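Local coordinates for protein DNA endonuclease i-cvui (PDB 5A77) that cleaves double-stranded DNA as a homodimeric homing endonuclease of the LAGLIDADG family, probably serving intron homing in the chloroplast, at residues Gln9-Trp14 / Gln61-Cys66; Tyr39-Ser44 / Met125-Leu130; Lys101-Lys106 / Gly135-Gly140. One frame throughout, in Å; residues are numbered along the deposited sequence.

Interaction 1 (Gln9-Trp14 / Gln61-Cys66); sequences QLKFAW and QKILGC
I63 projects from helix 55-64 toward K11 and F12 of helix 6-22 and makes the largest share of this contact. From its CB two branches part. CG2, anti to the backbone N, runs alongside the F12 side chain in the opposite direction and comes within 3.9 Å of F12 CE1, oblique to the ring. The other branch leaves through CG1, beside the backbone N (chi1 -75°), and extends to CD1, which meets the aliphatic part of K11: I63 CD1 lies 3.8 Å from K11 CB and 3.8 Å from K11 CD. The lysine crosses the isoleucine at about a right angle, and its bend at chi2 (-65°) brings CB and CD equally close to the methyl group. Helix 6-22 carries the LAGLIDADG motif, the signature of the family, in its C-terminal half; the paired motif helices of the two subunits form the dimer interface. Accordingly, A13 packs on L10 of the second subunit, and W14 NE1 donates a hydrogen bond to D20 of that subunit, while K11 and F12 serve the intrachain packing. L64 adds a second apolar touch, its CD2 4.1 Å from F12 CE1, and also rests on F79 of strand 76-82 and T90 of helix 84-94. Helix 55-64 stops just beyond: G65 adopts positive phi (89°), with its N still bonded to Q61 O at 2.7 Å.

Interaction 2 (Tyr39-Ser44 / Met125-Leu130); sequences YQVRVS and MEAALL. With nucleotides of chain F; nucleotides of chain C.
V41 meets helix 121-135 at A127 and A128, two small residues on the helix side nearest the strand. Ahead of them, M125 points away from the strand and packs on A147 and R151 of helix 147-156, and E126 forms a salt bridge with K114. A127 then turns its methyl toward the strand, with CB 4.3 Å from V41 CG2. At A128 the same CG2 lies 4.0 Å from the backbone N, close enough for the valine to rest on the helix backbone itself. This is the buried layer of the LAGLIDADG fold, in which helices cover one face of an antiparallel sheet and the other face lies on DNA. V41 and V43 also pack on I111 of helix 102-114, as does L130 at the end of the helical segment. Toward the DNA, Q40 NE2 packs against the sugar of DA3 of chain C. R42 extends with CG anti to its backbone N (chi1 171°), then bends at chi3 to set NH1 2.6 Å from O4 of DT5 of chain F, a bent hydrogen bond (139°) at the guanidinium edge. An alanine here has no guanidinium, and O4 of DT5 would probably be left without its partner from this strand.

Interaction 3 (Lys101-Lys106 / Gly135-Gly140); sequences KRAQAK and GLLTDG. With nucleotides of chain F.
The first turn of helix 102-114 and the loop after helix 121-135 pack together beside the DNA backbone, through A103 and Q104 on one side and L137 and T138 on the other. L137 leads the apolar part: its CD1 approaches A103 CB at 3.9 Å and Q104 CG at 4.0 Å. The glutamine and leucine side chains cross obliquely, and the bend of Q104 at chi2 (103°) lays its CD near L137 CB. T138 presents its methyl group as well, with CG2 4.2 Å from Q104 CG. The loop is folded tightly here, T138 and D139 each forming the centre of an inverse gamma turn, and D139 pairs with K141 in a salt bridge. With OG1 set between the backbone N and the carbonyl carbon (chi1 62°), T138 donates a hydrogen bond to OP2 of DC3 of chain F, 2.7 Å from OG1. K101, at the N-cap position of helix 102-114, reaches another phosphate: its NZ donates a hydrogen bond to OP2 of DG1 of chain F, 2.6 Å away, and the terminal 5' phosphate of DG1 is consistent with the cleaved state of the DNA. At G140 a CB would clash with the sugar C5' of DA2 of chain F, about 3.0 Å away.

In the fold
None of the three contacts has a hydrogen bond between its two segments; each rests on van der Waals packing, yet they differ in depth and surroundings. Interaction 2 is buried, joining strand 39-50 to helix 121-135, which packs against the sheet, whereas interactions 1 and 3 are only partly buried. Interaction 1 lies on the far side of the chain's centre from interaction 2, about 27 Å between centres, where helix 6-22 also faces the second subunit. Interactions 2 and 3 are closer, about 14 Å between centres, and share neighbouring elements: helix 121-135 leads into the loop of interaction 3. Their DNA chemistry differs accordingly, the strand reading a base and the loop and helix start gripping phosphates.

Interaction 1 (Gln9-Trp14 / Gln61-Cys66)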
loop_
_atom_site.group_PDB
_atom_site.type_symbol
_atom_site.label_atom_id
_atom_site.label_comp_id
_atom_site.label_asym_id
_atom_site.label_seq_id
_atom_site.Cartn_x
_atom_site.Cartn_y
_atom_site.Cartn_z
ATOM N N GLN B 9 -3.553 13.246 -13.570
ATOM C CA GLN B 9 -3.735 11.829 -13.845
ATOM C C GLN B 9 -2.585 11.007 -13.286
ATOM O O GLN B 9 -2.754 9.824 -12.993
ATOM C CB GLN B 9 -3.878 11.579 -15.343
ATOM C CG GLN B 9 -5.152 12.155 -15.918
ATOM C CD GLN B 9 -5.293 11.895 -17.401
ATOM O OE1 GLN B 9 -4.427 11.276 -18.024
ATOM N NE2 GLN B 9 -6.405 12.352 -17.973
ATOM N N LEU B 10 -1.419 11.633 -13.147
ATOM C CA LEU B 10 -0.281 10.980 -12.511
ATOM C C LEU B 10 -0.452 10.868 -11.011
ATOM O O LEU B 10 -0.006 9.887 -10.417
ATOM C CB LEU B 10 1.015 11.719 -12.820
ATOM C CG LEU B 10 1.718 11.353 -14.115
ATOM C CD1 LEU B 10 2.855 12.320 -14.399
ATOM C CD2 LEU B 10 2.261 9.940 -13.998
ATOM N N LYS B 11 -1.057 11.889 -10.399
ATOM C CA LYS B 11 -1.375 11.855 -8.973
ATOM C C LYS B 11 -2.478 10.832 -8.661
ATOM O O LYS B 11 -2.424 10.138 -7.643
ATOM C CB LYS B 11 -1.795 13.248 -8.474
ATOM C CG LYS B 11 -0.683 14.310 -8.530
ATOM C CD LYS B 11 0.455 13.939 -7.572
ATOM C CE LYS B 11 1.608 14.936 -7.584
ATOM N NZ LYS B 11 1.235 16.257 -7.011
ATOM N N PHE B 12 -3.478 10.745 -9.538
ATOM C CA PHE B 12 -4.585 9.809 -9.359
ATOM C C PHE B 12 -4.113 8.363 -9.548
ATOM O O PHE B 12 -4.635 7.442 -8.920
ATOM C CB PHE B 12 -5.729 10.126 -10.333
ATOM C CG PHE B 12 -6.443 11.422 -10.038
ATOM C CD1 PHE B 12 -6.674 11.822 -8.732
ATOM C CD2 PHE B 12 -6.883 12.239 -11.070
ATOM C CE1 PHE B 12 -7.331 13.024 -8.458
ATOM C CE2 PHE B 12 -7.531 13.441 -10.806
ATOM C CZ PHE B 12 -7.755 13.834 -9.496
ATOM N N ALA B 13 -3.110 8.174 -10.403
ATOM C CA ALA B 13 -2.518 6.853 -10.621
ATOM C C ALA B 13 -1.676 6.434 -9.411
ATOM O O ALA B 13 -1.760 5.291 -8.951
ATOM C CB ALA B 13 -1.675 6.846 -11.890
ATOM N N TRP B 14 -0.871 7.361 -8.902
ATOM C CA TRP B 14 -0.106 7.137 -7.678
ATOM C C TRP B 14 -1.052 6.792 -6.535
ATOM O O TRP B 14 -0.840 5.818 -5.818
ATOM C CB TRP B 14 0.744 8.371 -7.311
ATOM C CG TRP B 14 1.444 8.236 -5.976
ATOM C CD1 TRP B 14 2.690 7.723 -5.752
ATOM C CD2 TRP B 14 0.923 8.612 -4.683
ATOM N NE1 TRP B 14 2.976 7.750 -4.407
ATOM C CE2 TRP B 14 1.924 8.287 -3.739
ATOM C CE3 TRP B 14 -0.271 9.188 -4.250
ATOM C CZ2 TRP B 14 1.739 8.522 -2.368
ATOM C CZ3 TRP B 14 -0.442 9.422 -2.887
ATOM C CH2 TRP B 14 0.561 9.086 -1.965
ATOM N N GLN B 61 -5.757 14.296 0.913
ATOM C CA GLN B 61 -6.928 15.146 1.054
ATOM C C GLN B 61 -6.889 16.330 0.098
ATOM O O GLN B 61 -7.916 16.705 -0.472
ATOM C CB GLN B 61 -7.051 15.647 2.489
ATOM C CG GLN B 61 -8.210 16.591 2.693
ATOM C CD GLN B 61 -8.220 17.192 4.081
ATOM O OE1 GLN B 61 -7.362 18.013 4.427
ATOM N NE2 GLN B 61 -9.192 16.782 4.894
ATOM N N LYS B 62 -5.709 16.918 -0.071
ATOM C CA LYS B 62 -5.543 18.084 -0.937
ATOM C C LYS B 62 -5.724 17.702 -2.395
ATOM O O LYS B 62 -6.403 18.406 -3.145
ATOM C CB LYS B 62 -4.164 18.723 -0.738
ATOM C CG LYS B 62 -3.925 19.947 -1.606
ATOM C CD LYS B 62 -2.798 20.787 -1.049
ATOM C CE LYS B 62 -2.704 22.149 -1.729
ATOM N NZ LYS B 62 -1.787 23.073 -0.992
ATOM N N ILE B 63 -5.106 16.589 -2.786
ATOM C CA ILE B 63 -5.231 16.053 -4.138
ATOM C C ILE B 63 -6.692 15.781 -4.497
ATOM O O ILE B 63 -7.132 16.059 -5.614
ATOM C CB ILE B 63 -4.421 14.752 -4.297
ATOM C CG1 ILE B 63 -2.928 15.065 -4.390
ATOM C CG2 ILE B 63 -4.867 13.972 -5.531
ATOM C CD1 ILE B 63 -2.087 13.861 -4.699
ATOM N N LEU B 64 -7.444 15.250 -3.538
ATOM C CA LEU B 64 -8.821 14.839 -3.783
ATOM C C LEU B 64 -9.806 15.990 -3.604
ATOM O O LEU B 64 -10.782 16.090 -4.352
ATOM C CB LEU B 64 -9.195 13.682 -2.862
ATOM C CG LEU B 64 -8.522 12.365 -3.224
ATOM C CD1 LEU B 64 -9.051 11.242 -2.349
ATOM C CD2 LEU B 64 -8.740 12.057 -4.699
ATOM N N GLY B 65 -9.549 16.844 -2.612
ATOM C CA GLY B 65 -10.393 17.999 -2.347
ATOM C C GLY B 65 -11.535 17.691 -1.397
ATOM O O GLY B 65 -12.464 18.476 -1.241
ATOM N N CYS B 66 -11.450 16.540 -0.744
ATOM C CA CYS B 66 -12.534 16.048 0.085
ATOM C C CYS B 66 -11.947 15.183 1.192
ATOM O O CYS B 66 -10.785 14.791 1.119
ATOM C CB CYS B 66 -13.533 15.240 -0.762
ATOM S SG CYS B 66 -15.247 15.528 -0.299
#

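Interaction 2 (Tyr39-Ser44 / Met125-Leu130)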
loop_
_atom_site.group_PDB
_atom_site.type_symbol
_atom_site.label_atom_id
_atom_site.label_comp_id
_atom_site.label_asym_id
_atom_site.label_seq_id
_atom_site.Cartn_x
_atom_site.Cartn_y
_atom_site.Cartn_z
ATOM N N TYR B 39 -31.653 0.933 9.959
ATOM C CA TYR B 39 -30.328 0.701 9.377
ATOM C C TYR B 39 -29.943 1.682 8.278
ATOM O O TYR B 39 -30.778 2.145 7.499
ATOM C CB TYR B 39 -30.216 -0.736 8.821
ATOM C CG TYR B 39 -30.213 -1.819 9.879
ATOM C CD1 TYR B 39 -29.060 -2.128 10.581
ATOM C CD2 TYR B 39 -31.364 -2.528 10.178
ATOM C CE1 TYR B 39 -29.053 -3.118 11.547
ATOM C CE2 TYR B 39 -31.366 -3.521 11.144
ATOM C CZ TYR B 39 -30.208 -3.810 11.823
ATOM O OH TYR B 39 -30.205 -4.795 12.785
ATOM N N GLN B 40 -28.650 1.968 8.231
ATOM C CA GLN B 40 -28.039 2.829 7.229
ATOM C C GLN B 40 -26.961 2.012 6.535
ATOM O O GLN B 40 -26.258 1.239 7.185
ATOM C CB GLN B 40 -27.435 4.091 7.882
ATOM C CG GLN B 40 -26.724 5.042 6.921
ATOM C CD GLN B 40 -25.503 5.736 7.542
ATOM O OE1 GLN B 40 -25.138 5.480 8.687
ATOM N NE2 GLN B 40 -24.858 6.599 6.767
ATOM N N VAL B 41 -26.829 2.153 5.224
ATOM C CA VAL B 41 -25.692 1.544 4.544
ATOM C C VAL B 41 -24.628 2.629 4.359
ATOM O O VAL B 41 -24.866 3.635 3.681
ATOM C CB VAL B 41 -26.099 0.913 3.205
ATOM C CG1 VAL B 41 -24.883 0.582 2.375
ATOM C CG2 VAL B 41 -26.915 -0.363 3.451
ATOM N N ARG B 42 -23.478 2.455 5.012
ATOM C CA ARG B 42 -22.410 3.449 4.942
ATOM C C ARG B 42 -21.438 3.061 3.846
ATOM O O ARG B 42 -20.975 1.938 3.821
ATOM C CB ARG B 42 -21.679 3.578 6.295
ATOM C CG ARG B 42 -20.388 4.442 6.283
ATOM C CD ARG B 42 -19.742 4.579 7.693
ATOM N NE ARG B 42 -20.696 5.135 8.655
ATOM C CZ ARG B 42 -20.709 4.877 9.962
ATOM N NH1 ARG B 42 -19.796 4.072 10.494
ATOM N NH2 ARG B 42 -21.655 5.421 10.734
ATOM N N VAL B 43 -21.159 3.982 2.928
ATOM C CA VAL B 43 -20.096 3.805 1.950
ATOM C C VAL B 43 -18.855 4.643 2.337
ATOM O O VAL B 43 -18.991 5.776 2.823
ATOM C CB VAL B 43 -20.571 4.181 0.529
ATOM C CG1 VAL B 43 -21.705 3.263 0.077
ATOM C CG2 VAL B 43 -21.006 5.626 0.476
ATOM N N SER B 44 -17.655 4.094 2.137
ATOM C CA SER B 44 -16.431 4.835 2.451
ATOM C C SER B 44 -15.162 4.333 1.780
ATOM O O SER B 44 -14.949 3.125 1.627
ATOM C CB SER B 44 -16.191 4.861 3.966
ATOM O OG SER B 44 -16.197 3.557 4.516
ATOM N N MET B 125 -33.141 -2.682 0.940
ATOM C CA MET B 125 -32.822 -4.099 0.895
ATOM C C MET B 125 -31.872 -4.471 -0.241
ATOM O O MET B 125 -30.958 -5.267 -0.033
ATOM C CB MET B 125 -34.088 -4.935 0.776
ATOM C CG MET B 125 -33.823 -6.386 1.078
ATOM S SD MET B 125 -33.397 -6.603 2.812
ATOM C CE MET B 125 -31.984 -7.695 2.646
ATOM N N GLU B 126 -32.080 -3.918 -1.435
ATOM C CA GLU B 126 -31.131 -4.153 -2.521
ATOM C C GLU B 126 -29.757 -3.571 -2.142
ATOM O O GLU B 126 -28.720 -4.084 -2.540
ATOM C CB GLU B 126 -31.628 -3.567 -3.856
ATOM C CG GLU B 126 -33.137 -3.419 -3.969
ATOM C CD GLU B 126 -33.618 -2.730 -5.259
ATOM O OE1 GLU B 126 -32.965 -1.773 -5.730
ATOM O OE2 GLU B 126 -34.703 -3.102 -5.762
ATOM N N ALA B 127 -29.767 -2.515 -1.333
ATOM C CA ALA B 127 -28.544 -1.851 -0.916
ATOM C C ALA B 127 -27.773 -2.682 0.125
ATOM O O ALA B 127 -26.536 -2.814 0.036
ATOM C CB ALA B 127 -28.858 -0.480 -0.378
ATOM N N ALA B 128 -28.487 -3.236 1.104
ATOM C CA ALA B 128 -27.855 -4.073 2.123
ATOM C C ALA B 128 -27.237 -5.336 1.511
ATOM O O ALA B 128 -26.137 -5.752 1.887
ATOM C CB ALA B 128 -28.856 -4.447 3.200
ATOM N N LEU B 129 -27.941 -5.945 0.563
ATOM C CA LEU B 129 -27.426 -7.154 -0.078
ATOM C C LEU B 129 -26.134 -6.892 -0.884
ATOM O O LEU B 129 -25.277 -7.761 -0.988
ATOM C CB LEU B 129 -28.504 -7.773 -0.966
ATOM C CG LEU B 129 -29.453 -8.677 -0.176
ATOM C CD1 LEU B 129 -30.798 -8.887 -0.894
ATOM C CD2 LEU B 129 -28.777 -10.012 0.090
ATOM N N LEU B 130 -26.005 -5.689 -1.433
ATOM C CA LEU B 130 -24.797 -5.262 -2.113
ATOM C C LEU B 130 -23.696 -4.960 -1.090
ATOM O O LEU B 130 -22.504 -5.057 -1.397
ATOM C CB LEU B 130 -25.075 -4.028 -2.976
ATOM C CG LEU B 130 -25.814 -4.203 -4.297
ATOM C CD1 LEU B 130 -26.033 -2.865 -4.993
ATOM C CD2 LEU B 130 -25.028 -5.141 -5.191
ATOM P P DT F 5 -21.760 -1.874 17.870
ATOM O OP1 DT F 5 -22.213 -2.541 19.112
ATOM O OP2 DT F 5 -22.752 -1.557 16.820
ATOM O "O5'" DT F 5 -21.029 -0.488 18.224
ATOM C "C5'" DT F 5 -19.770 -0.480 18.886
ATOM C "C4'" DT F 5 -19.447 0.909 19.403
ATOM O "O4'" DT F 5 -18.813 1.693 18.357
ATOM C "C3'" DT F 5 -20.655 1.726 19.869
ATOM O "O3'" DT F 5 -20.348 2.385 21.094
ATOM C "C2'" DT F 5 -20.866 2.725 18.732
ATOM C "C1'" DT F 5 -19.446 2.953 18.254
ATOM N N1 DT F 5 -19.361 3.401 16.836
ATOM C C2 DT F 5 -18.772 4.607 16.543
ATOM O O2 DT F 5 -18.311 5.350 17.394
ATOM N N3 DT F 5 -18.733 4.916 15.208
ATOM C C4 DT F 5 -19.206 4.152 14.155
ATOM O O4 DT F 5 -19.121 4.522 12.985
ATOM C C5 DT F 5 -19.811 2.892 14.528
ATOM C C7 DT F 5 -20.388 1.979 13.475
ATOM C C6 DT F 5 -19.854 2.582 15.838
ATOM P P DA C 3 -29.684 9.659 4.622
ATOM O OP1 DA C 3 -29.754 10.366 3.319
ATOM O OP2 DA C 3 -29.875 8.201 4.773
ATOM O "O5'" DA C 3 -28.245 9.969 5.289
ATOM C "C5'" DA C 3 -27.622 11.230 5.061
ATOM C "C4'" DA C 3 -26.340 11.383 5.858
ATOM O "O4'" DA C 3 -26.633 11.702 7.246
ATOM C "C3'" DA C 3 -25.422 10.151 5.904
ATOM O "O3'" DA C 3 -24.095 10.610 5.852
ATOM C "C2'" DA C 3 -25.724 9.593 7.292
ATOM C "C1'" DA C 3 -25.797 10.909 8.042
ATOM N N9 DA C 3 -26.310 10.828 9.408
ATOM C C8 DA C 3 -27.224 9.939 9.907
ATOM N N7 DA C 3 -27.471 10.095 11.188
ATOM C C5 DA C 3 -26.653 11.158 11.558
ATOM C C6 DA C 3 -26.452 11.826 12.789
ATOM N N6 DA C 3 -27.075 11.487 13.923
ATOM N N1 DA C 3 -25.565 12.857 12.810
ATOM C C2 DA C 3 -24.927 13.188 11.676
ATOM N N3 DA C 3 -25.036 12.633 10.460
ATOM C C4 DA C 3 -25.928 11.616 10.471
#

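Interaction 3 (Lys101-Lys106 / Gly135-Gly140)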
loop_
_atom_site.group_PDB
_atom_site.type_symbol
_atom_site.label_atom_id
_atom_site.label_comp_id
_atom_site.label_asym_id
_atom_site.label_seq_id
_atom_site.Cartn_x
_atom_site.Cartn_y
_atom_site.Cartn_z
ATOM N N LYS B 101 -8.650 -3.205 -6.303
ATOM C CA LYS B 101 -9.876 -2.938 -5.568
ATOM C C LYS B 101 -10.985 -2.340 -6.435
ATOM O O LYS B 101 -11.930 -1.748 -5.916
ATOM C CB LYS B 101 -9.558 -2.026 -4.380
ATOM C CG LYS B 101 -8.515 -2.625 -3.438
ATOM C CD LYS B 101 -8.386 -1.836 -2.154
ATOM C CE LYS B 101 -8.159 -2.749 -0.947
ATOM N NZ LYS B 101 -6.905 -3.520 -1.009
ATOM N N ARG B 102 -10.874 -2.509 -7.750
ATOM C CA ARG B 102 -11.852 -1.927 -8.660
ATOM C C ARG B 102 -13.239 -2.566 -8.499
ATOM O O ARG B 102 -14.256 -1.908 -8.720
ATOM C CB ARG B 102 -11.389 -2.050 -10.112
ATOM C CG ARG B 102 -12.200 -1.173 -11.066
ATOM C CD ARG B 102 -11.921 -1.475 -12.525
ATOM N NE ARG B 102 -10.510 -1.336 -12.874
ATOM C CZ ARG B 102 -10.027 -1.548 -14.095
ATOM N NH1 ARG B 102 -10.849 -1.913 -15.074
ATOM N NH2 ARG B 102 -8.727 -1.405 -14.338
ATOM N N ALA B 103 -13.283 -3.837 -8.106
ATOM C CA ALA B 103 -14.560 -4.502 -7.837
ATOM C C ALA B 103 -15.313 -3.811 -6.689
ATOM O O ALA B 103 -16.500 -3.484 -6.821
ATOM C CB ALA B 103 -14.340 -5.961 -7.524
ATOM N N GLN B 104 -14.617 -3.578 -5.576
ATOM C CA GLN B 104 -15.208 -2.877 -4.443
ATOM C C GLN B 104 -15.680 -1.496 -4.876
ATOM O O GLN B 104 -16.754 -1.051 -4.482
ATOM C CB GLN B 104 -14.217 -2.756 -3.288
ATOM C CG GLN B 104 -13.790 -4.075 -2.677
ATOM C CD GLN B 104 -12.406 -4.493 -3.129
ATOM O OE1 GLN B 104 -12.220 -5.043 -4.225
ATOM N NE2 GLN B 104 -11.419 -4.211 -2.296
ATOM N N ALA B 105 -14.889 -0.833 -5.710
ATOM C CA ALA B 105 -15.281 0.464 -6.255
ATOM C C ALA B 105 -16.600 0.383 -7.003
ATOM O O ALA B 105 -17.535 1.116 -6.702
ATOM C CB ALA B 105 -14.213 1.003 -7.163
ATOM N N LYS B 106 -16.667 -0.519 -7.973
ATOM C CA LYS B 106 -17.820 -0.633 -8.854
ATOM C C LYS B 106 -19.084 -1.001 -8.075
ATOM O O LYS B 106 -20.171 -0.462 -8.332
ATOM C CB LYS B 106 -17.538 -1.664 -9.945
ATOM C CG LYS B 106 -17.795 -1.152 -11.352
ATOM C CD LYS B 106 -16.778 -0.099 -11.768
ATOM C CE LYS B 106 -17.119 0.485 -13.139
ATOM N NZ LYS B 106 -18.425 1.206 -13.122
ATOM N N GLY B 135 -18.384 -7.052 1.015
ATOM C CA GLY B 135 -17.767 -7.702 2.151
ATOM C C GLY B 135 -17.023 -8.994 1.878
ATOM O O GLY B 135 -15.990 -9.242 2.507
ATOM N N LEU B 136 -17.527 -9.806 0.948
ATOM C CA LEU B 136 -16.844 -11.035 0.557
ATOM C C LEU B 136 -15.469 -10.748 -0.089
ATOM O O LEU B 136 -14.713 -11.676 -0.364
ATOM C CB LEU B 136 -17.734 -11.856 -0.397
ATOM C CG LEU B 136 -19.131 -12.214 0.130
ATOM C CD1 LEU B 136 -20.049 -12.718 -0.974
ATOM C CD2 LEU B 136 -19.039 -13.226 1.265
ATOM N N LEU B 137 -15.155 -9.469 -0.315
ATOM C CA LEU B 137 -13.891 -9.054 -0.928
ATOM C C LEU B 137 -12.948 -8.353 0.055
ATOM O O LEU B 137 -11.743 -8.613 0.057
ATOM C CB LEU B 137 -14.158 -8.129 -2.114
ATOM C CG LEU B 137 -15.316 -8.511 -3.040
ATOM C CD1 LEU B 137 -15.557 -7.425 -4.083
ATOM C CD2 LEU B 137 -15.019 -9.857 -3.687
ATOM N N THR B 138 -13.477 -7.433 0.856
ATOM C CA THR B 138 -12.690 -6.849 1.950
ATOM C C THR B 138 -12.554 -7.901 3.037
ATOM O O THR B 138 -13.366 -7.954 3.963
ATOM C CB THR B 138 -13.347 -5.578 2.552
ATOM O OG1 THR B 138 -14.627 -5.923 3.104
ATOM C CG2 THR B 138 -13.490 -4.477 1.506
ATOM N N ASP B 139 -11.539 -8.745 2.928
ATOM C CA ASP B 139 -11.533 -9.995 3.685
ATOM C C ASP B 139 -10.839 -9.970 5.044
ATOM O O ASP B 139 -9.848 -10.667 5.299
ATOM C CB ASP B 139 -10.907 -11.081 2.858
ATOM C CG ASP B 139 -11.763 -11.484 1.701
ATOM O OD1 ASP B 139 -12.953 -11.768 1.964
ATOM O OD2 ASP B 139 -11.256 -11.521 0.553
ATOM N N GLY B 140 -11.410 -9.163 5.915
ATOM C CA GLY B 140 -11.212 -9.264 7.341
ATOM C C GLY B 140 -12.625 -9.328 7.884
ATOM O O GLY B 140 -13.315 -8.299 7.935
ATOM P P DA F 2 -9.666 -4.487 4.191
ATOM O OP1 DA F 2 -9.181 -5.604 3.351
ATOM O OP2 DA F 2 -10.010 -3.211 3.523
ATOM O "O5'" DA F 2 -10.893 -4.997 5.050
ATOM C "C5'" DA F 2 -10.611 -5.600 6.301
ATOM C "C4'" DA F 2 -11.583 -5.140 7.365
ATOM O "O4'" DA F 2 -11.004 -4.077 8.169
ATOM C "C3'" DA F 2 -12.926 -4.592 6.850
ATOM O "O3'" DA F 2 -13.963 -5.240 7.562
ATOM C "C2'" DA F 2 -12.839 -3.096 7.203
ATOM C "C1'" DA F 2 -12.046 -3.217 8.487
ATOM N N9 DA F 2 -11.509 -1.999 9.069
ATOM C C8 DA F 2 -11.243 -0.793 8.461
ATOM N N7 DA F 2 -10.769 0.120 9.293
ATOM C C5 DA F 2 -10.732 -0.543 10.517
ATOM C C6 DA F 2 -10.330 -0.149 11.809
ATOM N N6 DA F 2 -9.861 1.083 12.103
ATOM N N1 DA F 2 -10.430 -1.067 12.802
ATOM C C2 DA F 2 -10.896 -2.274 12.518
ATOM N N3 DA F 2 -11.300 -2.757 11.354
ATOM C C4 DA F 2 -11.193 -1.834 10.388
ATOM P P DC F 3 -15.475 -5.268 7.013
ATOM O OP1 DC F 3 -16.078 -6.464 7.636
ATOM O OP2 DC F 3 -15.461 -5.134 5.546
ATOM O "O5'" DC F 3 -16.109 -3.901 7.581
ATOM C "C5'" DC F 3 -17.065 -3.917 8.629
ATOM C "C4'" DC F 3 -16.447 -4.342 9.948
ATOM O "O4'" DC F 3 -15.123 -3.770 10.073
ATOM C "C3'" DC F 3 -17.214 -3.870 11.171
ATOM O "O3'" DC F 3 -18.208 -4.846 11.529
ATOM C "C2'" DC F 3 -16.129 -3.746 12.235
ATOM C "C1'" DC F 3 -14.886 -3.374 11.414
ATOM N N1 DC F 3 -14.514 -1.899 11.431
ATOM C C2 DC F 3 -14.113 -1.292 12.628
ATOM O O2 DC F 3 -14.095 -1.962 13.668
ATOM N N3 DC F 3 -13.764 0.024 12.618
ATOM C C4 DC F 3 -13.798 0.712 11.479
ATOM N N4 DC F 3 -13.436 1.989 11.516
ATOM C C5 DC F 3 -14.190 0.110 10.246
ATOM C C6 DC F 3 -14.532 -1.183 10.267
ATOM O OP3 DG F 1 -5.970 -4.823 2.572
ATOM P P DG F 1 -5.305 -3.497 2.459
ATOM O OP1 DG F 1 -3.888 -3.690 2.854
ATOM O OP2 DG F 1 -5.614 -2.951 1.117
ATOM O "O5'" DG F 1 -5.985 -2.484 3.493
ATOM C "C5'" DG F 1 -5.561 -2.445 4.870
ATOM C "C4'" DG F 1 -6.506 -3.277 5.709
ATOM O "O4'" DG F 1 -6.286 -3.060 7.127
ATOM C "C3'" DG F 1 -7.976 -2.997 5.466
ATOM O "O3'" DG F 1 -8.605 -4.217 5.351
ATOM C "C2'" DG F 1 -8.415 -2.256 6.738
ATOM C "C1'" DG F 1 -7.540 -2.935 7.763
ATOM N N9 DG F 1 -7.329 -2.200 9.004
ATOM C C8 DG F 1 -6.844 -0.920 9.146
ATOM N N7 DG F 1 -6.693 -0.562 10.394
ATOM C C5 DG F 1 -7.077 -1.685 11.118
ATOM C C6 DG F 1 -7.126 -1.900 12.511
ATOM O O6 DG F 1 -6.837 -1.119 13.414
ATOM N N1 DG F 1 -7.576 -3.176 12.822
ATOM C C2 DG F 1 -7.930 -4.124 11.908
ATOM N N2 DG F 1 -8.333 -5.304 12.401
ATOM N N3 DG F 1 -7.891 -3.937 10.597
ATOM C C4 DG F 1 -7.460 -2.700 10.276
#